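Local structure of uncharacterized protein (Bacteroides uniformis, 4IYK) at residues 116-129 with 172-185. The protein is of unknown function but probably binds carbohydrate, with a transthyretin-like N-terminal domain followed by an E-set-like C-terminal one. Sequence-based numbering, arbitrary orientation.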
loop_
_atom_site.group_PDB
_atom_site.type_symbol
_atom_site.label_atom_id
_atom_site.label_comp_id
_atom_site.label_asym_id
_atom_site.label_seq_id
_atom_site.Cartn_x
_atom_site.Cartn_y
_atom_site.Cartn_z
ATOM N N LYS A 116 8.515 14.989 -13.491
ATOM C CA LYS A 116 7.979 16.238 -14.002
ATOM C C LYS A 116 8.729 16.613 -15.266
ATOM O O LYS A 116 9.960 16.695 -15.238
ATOM C CB LYS A 116 8.117 17.338 -12.931
ATOM C CG LYS A 116 7.591 18.712 -13.343
ATOM C CD LYS A 116 7.901 19.737 -12.250
ATOM C CE LYS A 116 7.299 21.090 -12.535
ATOM N NZ LYS A 116 8.012 21.837 -13.606
ATOM N N ASN A 117 7.993 16.835 -16.360
ATOM C CA ASN A 117 8.563 17.272 -17.632
ATOM C C ASN A 117 7.687 18.407 -18.137
ATOM O O ASN A 117 6.551 18.174 -18.565
ATOM C CB ASN A 117 8.691 16.114 -18.653
ATOM C CG ASN A 117 9.440 14.892 -18.152
ATOM O OD1 ASN A 117 8.847 13.831 -17.900
ATOM N ND2 ASN A 117 10.757 15.007 -18.005
ATOM N N GLY A 118 8.201 19.617 -18.022
ATOM C CA GLY A 118 7.477 20.815 -18.393
ATOM C C GLY A 118 6.509 21.055 -17.256
ATOM O O GLY A 118 6.928 21.111 -16.090
ATOM N N ASN A 119 5.211 21.048 -17.589
ATOM C CA ASN A 119 4.104 21.260 -16.663
ATOM C C ASN A 119 3.244 19.983 -16.501
ATOM O O ASN A 119 2.042 20.060 -16.224
ATOM C CB ASN A 119 3.256 22.420 -17.191
ATOM C CG ASN A 119 2.760 23.323 -16.102
ATOM O OD1 ASN A 119 3.458 23.554 -15.108
ATOM N ND2 ASN A 119 1.559 23.886 -16.286
ATOM N N VAL A 120 3.851 18.814 -16.691
ATOM C CA VAL A 120 3.108 17.551 -16.579
ATOM C C VAL A 120 3.891 16.588 -15.699
ATOM O O VAL A 120 5.105 16.456 -15.853
ATOM C CB VAL A 120 2.796 16.909 -17.966
ATOM C CG1 VAL A 120 2.058 15.572 -17.807
ATOM C CG2 VAL A 120 1.995 17.844 -18.871
ATOM N N ILE A 121 3.180 15.905 -14.793
ATOM C CA ILE A 121 3.711 14.830 -13.964
ATOM C C ILE A 121 3.366 13.543 -14.710
ATOM O O ILE A 121 2.197 13.324 -15.000
ATOM C CB ILE A 121 3.160 14.850 -12.507
ATOM C CG1 ILE A 121 3.335 16.244 -11.834
ATOM C CG2 ILE A 121 3.785 13.715 -11.671
ATOM C CD1 ILE A 121 4.749 16.711 -11.573
ATOM N N THR A 122 4.377 12.723 -15.069
ATOM C CA THR A 122 4.162 11.457 -15.779
ATOM C C THR A 122 4.699 10.278 -14.964
ATOM O O THR A 122 5.843 10.309 -14.514
ATOM C CB THR A 122 4.789 11.490 -17.195
ATOM O OG1 THR A 122 4.085 12.457 -17.961
ATOM C CG2 THR A 122 4.677 10.151 -17.930
ATOM N N ALA A 123 3.879 9.215 -14.842
ATOM C CA ALA A 123 4.242 7.972 -14.172
ATOM C C ALA A 123 4.333 6.858 -15.207
ATOM O O ALA A 123 3.484 6.780 -16.093
ATOM C CB ALA A 123 3.211 7.623 -13.101
ATOM N N THR A 124 5.414 6.070 -15.164
ATOM C CA THR A 124 5.630 4.920 -16.049
ATOM C C THR A 124 6.001 3.750 -15.166
ATOM O O THR A 124 6.689 3.924 -14.151
ATOM C CB THR A 124 6.655 5.189 -17.165
ATOM O OG1 THR A 124 7.900 5.572 -16.584
ATOM C CG2 THR A 124 6.178 6.235 -18.164
ATOM N N PHE A 125 5.485 2.564 -15.512
ATOM C CA PHE A 125 5.648 1.368 -14.698
ATOM C C PHE A 125 5.109 0.124 -15.398
ATOM O O PHE A 125 4.381 0.199 -16.390
ATOM C CB PHE A 125 4.917 1.539 -13.315
ATOM C CG PHE A 125 3.432 1.830 -13.400
ATOM C CD1 PHE A 125 2.967 3.124 -13.633
ATOM C CD2 PHE A 125 2.494 0.810 -13.259
ATOM C CE1 PHE A 125 1.593 3.387 -13.726
ATOM C CE2 PHE A 125 1.119 1.085 -13.330
ATOM C CZ PHE A 125 0.681 2.369 -13.552
ATOM N N SER A 126 5.466 -1.022 -14.836
ATOM C CA SER A 126 5.015 -2.348 -15.203
ATOM C C SER A 126 4.386 -2.976 -13.979
ATOM O O SER A 126 4.575 -2.481 -12.865
ATOM C CB SER A 126 6.187 -3.191 -15.717
ATOM O OG SER A 126 6.446 -2.868 -17.071
ATOM N N LEU A 127 3.682 -4.089 -14.170
ATOM C CA LEU A 127 3.010 -4.807 -13.093
ATOM C C LEU A 127 3.288 -6.282 -13.184
ATOM O O LEU A 127 3.444 -6.834 -14.276
ATOM C CB LEU A 127 1.485 -4.571 -13.097
ATOM C CG LEU A 127 1.000 -3.118 -12.960
ATOM C CD1 LEU A 127 -0.494 -3.033 -13.169
ATOM C CD2 LEU A 127 1.352 -2.521 -11.622
ATOM N N GLU A 128 3.319 -6.916 -12.020
ATOM C CA GLU A 128 3.542 -8.336 -11.871
ATOM C C GLU A 128 2.466 -8.879 -10.935
ATOM O O GLU A 128 2.200 -8.291 -9.895
ATOM C CB GLU A 128 4.960 -8.526 -11.332
ATOM C CG GLU A 128 5.436 -9.941 -11.153
ATOM C CD GLU A 128 6.831 -9.937 -10.555
ATOM O OE1 GLU A 128 7.735 -9.312 -11.156
ATOM O OE2 GLU A 128 6.999 -10.492 -9.444
ATOM N N ALA A 129 1.822 -9.973 -11.322
ATOM C CA ALA A 129 0.792 -10.592 -10.492
ATOM C C ALA A 129 1.440 -11.447 -9.393
ATOM O O ALA A 129 2.424 -12.141 -9.670
ATOM C CB ALA A 129 -0.126 -11.446 -11.354
ATOM N N ILE A 172 -2.793 -9.466 -16.298
ATOM C CA ILE A 172 -1.527 -8.805 -15.952
ATOM C C ILE A 172 -0.430 -9.516 -16.748
ATOM O O ILE A 172 -0.285 -10.739 -16.674
ATOM C CB ILE A 172 -1.225 -8.737 -14.421
ATOM C CG1 ILE A 172 -2.287 -7.908 -13.679
ATOM C CG2 ILE A 172 0.195 -8.156 -14.138
ATOM C CD1 ILE A 172 -2.452 -8.259 -12.165
ATOM N N ASN A 173 0.315 -8.726 -17.526
ATOM C CA ASN A 173 1.442 -9.137 -18.350
ATOM C C ASN A 173 2.608 -8.191 -18.021
ATOM O O ASN A 173 2.522 -6.997 -18.303
ATOM C CB ASN A 173 1.037 -9.085 -19.834
ATOM C CG ASN A 173 2.087 -9.528 -20.823
ATOM O OD1 ASN A 173 3.304 -9.453 -20.586
ATOM N ND2 ASN A 173 1.624 -9.951 -21.992
ATOM N N SER A 174 3.688 -8.740 -17.428
ATOM C CA SER A 174 4.904 -8.062 -16.949
ATOM C C SER A 174 5.605 -7.170 -17.980
ATOM O O SER A 174 6.292 -6.221 -17.599
ATOM C CB SER A 174 5.907 -9.095 -16.452
ATOM O OG SER A 174 5.363 -9.840 -15.375
ATOM N N ALA A 175 5.472 -7.504 -19.266
ATOM C CA ALA A 175 6.083 -6.783 -20.373
ATOM C C ALA A 175 5.370 -5.445 -20.674
ATOM O O ALA A 175 6.009 -4.532 -21.197
ATOM C CB ALA A 175 6.083 -7.666 -21.607
ATOM N N ASP A 176 4.062 -5.334 -20.355
ATOM C CA ASP A 176 3.241 -4.146 -20.620
ATOM C C ASP A 176 3.701 -2.907 -19.844
ATOM O O ASP A 176 3.986 -2.980 -18.643
ATOM C CB ASP A 176 1.757 -4.418 -20.313
ATOM C CG ASP A 176 1.100 -5.454 -21.219
ATOM O OD1 ASP A 176 1.739 -5.866 -22.217
ATOM O OD2 ASP A 176 -0.045 -5.853 -20.927
ATOM N N ILE A 177 3.779 -1.772 -20.550
ATOM C CA ILE A 177 4.161 -0.497 -19.950
ATOM C C ILE A 177 2.914 0.361 -19.803
ATOM O O ILE A 177 2.205 0.624 -20.784
ATOM C CB ILE A 177 5.291 0.255 -20.714
ATOM C CG1 ILE A 177 6.482 -0.672 -21.132
ATOM C CG2 ILE A 177 5.748 1.511 -19.938
ATOM C CD1 ILE A 177 7.431 -1.182 -19.989
ATOM N N TYR A 178 2.653 0.792 -18.566
ATOM C CA TYR A 178 1.527 1.665 -18.252
ATOM C C TYR A 178 2.022 3.089 -18.074
ATOM O O TYR A 178 3.126 3.292 -17.581
ATOM C CB TYR A 178 0.791 1.177 -16.997
ATOM C CG TYR A 178 0.092 -0.154 -17.167
ATOM C CD1 TYR A 178 -1.216 -0.222 -17.641
ATOM C CD2 TYR A 178 0.716 -1.345 -16.808
ATOM C CE1 TYR A 178 -1.879 -1.440 -17.770
ATOM C CE2 TYR A 178 0.067 -2.572 -16.941
ATOM C CZ TYR A 178 -1.233 -2.613 -17.418
ATOM O OH TYR A 178 -1.892 -3.808 -17.553
ATOM N N THR A 179 1.220 4.071 -18.508
ATOM C CA THR A 179 1.515 5.507 -18.347
ATOM C C THR A 179 0.308 6.211 -17.750
ATOM O O THR A 179 -0.813 6.018 -18.224
ATOM C CB THR A 179 1.919 6.137 -19.710
ATOM O OG1 THR A 179 3.064 5.442 -20.223
ATOM C CG2 THR A 179 2.248 7.628 -19.600
ATOM N N LEU A 180 0.536 7.027 -16.702
ATOM C CA LEU A 180 -0.468 7.889 -16.064
ATOM C C LEU A 180 0.091 9.308 -16.039
ATOM O O LEU A 180 1.304 9.488 -15.997
ATOM C CB LEU A 180 -0.902 7.406 -14.661
ATOM C CG LEU A 180 -1.565 6.008 -14.627
ATOM C CD1 LEU A 180 -1.560 5.450 -13.232
ATOM C CD2 LEU A 180 -2.995 6.020 -15.235
ATOM N N SER A 181 -0.788 10.307 -16.134
ATOM C CA SER A 181 -0.402 11.715 -16.234
ATOM C C SER A 181 -1.252 12.629 -15.398
ATOM O O SER A 181 -2.475 12.427 -15.302
ATOM C CB SER A 181 -0.542 12.187 -17.686
ATOM O OG SER A 181 0.523 11.754 -18.507
ATOM N N ILE A 182 -0.621 13.721 -14.905
ATOM C CA ILE A 182 -1.282 14.836 -14.240
ATOM C C ILE A 182 -0.794 16.124 -14.927
ATOM O O ILE A 182 0.410 16.384 -14.955
ATOM C CB ILE A 182 -1.106 14.894 -12.700
ATOM C CG1 ILE A 182 -1.604 13.590 -12.008
ATOM C CG2 ILE A 182 -1.848 16.130 -12.129
ATOM C CD1 ILE A 182 -0.927 13.320 -10.659
ATOM N N ASP A 183 -1.723 16.905 -15.495
ATOM C CA ASP A 183 -1.395 18.193 -16.105
ATOM C C ASP A 183 -1.423 19.209 -14.977
ATOM O O ASP A 183 -2.466 19.384 -14.353
ATOM C CB ASP A 183 -2.392 18.550 -17.244
ATOM C CG ASP A 183 -2.064 19.846 -17.984
ATOM O OD1 ASP A 183 -2.023 20.914 -17.339
ATOM O OD2 ASP A 183 -1.895 19.797 -19.197
ATOM N N LEU A 184 -0.301 19.876 -14.711
ATOM C CA LEU A 184 -0.214 20.822 -13.601
ATOM C C LEU A 184 -1.048 22.072 -13.805
ATOM O O LEU A 184 -1.589 22.578 -12.818
ATOM C CB LEU A 184 1.241 21.181 -13.298
ATOM C CG LEU A 184 2.072 19.979 -12.809
ATOM C CD1 LEU A 184 3.552 20.377 -12.607
ATOM C CD2 LEU A 184 1.448 19.369 -11.538
ATOM N N GLY A 185 -1.155 22.548 -15.052
ATOM C CA GLY A 185 -1.931 23.739 -15.398
ATOM C C GLY A 185 -3.420 23.558 -15.167
ATOM O O GLY A 185 -4.118 24.504 -14.788
HETATM O O HOH W 1 2.526 12.238 -20.160
HETATM O O HOH W 2 2.824 -4.657 -16.918
#
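N119 O accepts the L184 backbone N at 2.8 Å, within a type II' turn that runs from N117 to V120. The turn closes a β-hairpin, and its second strand, 120-129, pairs antiparallel with the edge strand 178-183. Together they form a three-stranded sheet of the C-terminal domain, whose family belongs to the immunoglobulin-like E-set clan. L184 CB lies against N119 O and OD1, and L184 CD2 reaches I121 CG1. From I121 to F125 the strands exchange backbone bonds at alternate residues. I121, A123 and F125 share one face with Y178, L180 and I182. There I121 and I182 touch F199 of strand 196-206, A123 and F125 touch I201 of the same strand, and Y178 and L180 meet I139 of strand 135-144. T122 and T124 lie on the other face with T179 and S181. A water joins T122 OG1 (2.7 Å) to S181 OG (2.6 Å), two hydroxyls too far apart to bond directly.

F125 CG sits between its backbone N and carbonyl carbon (chi1 58°), which swings the ring across to the partner strand. Y178 CB covers one ring face, with CZ of F125 3.6 Å from it, and L180 CD1 meets the ring edge. The two aromatic rings are nearly parallel but slid apart. With an alanine in place of F125, Y178 CB would probably lose the ring face it rests on, and L180 CD1 the ring edge. Past F125 the regular pairing ends. S126 OG donates to D176 O at 2.9 Å, from above the carbonyl plane. L127 CD1 packs on Y178 CE2 at 3.8 Å, and I172 CG2 fills in beside L127 CB. A second water accepts from L127 N and lies 2.7 Å from D176 O.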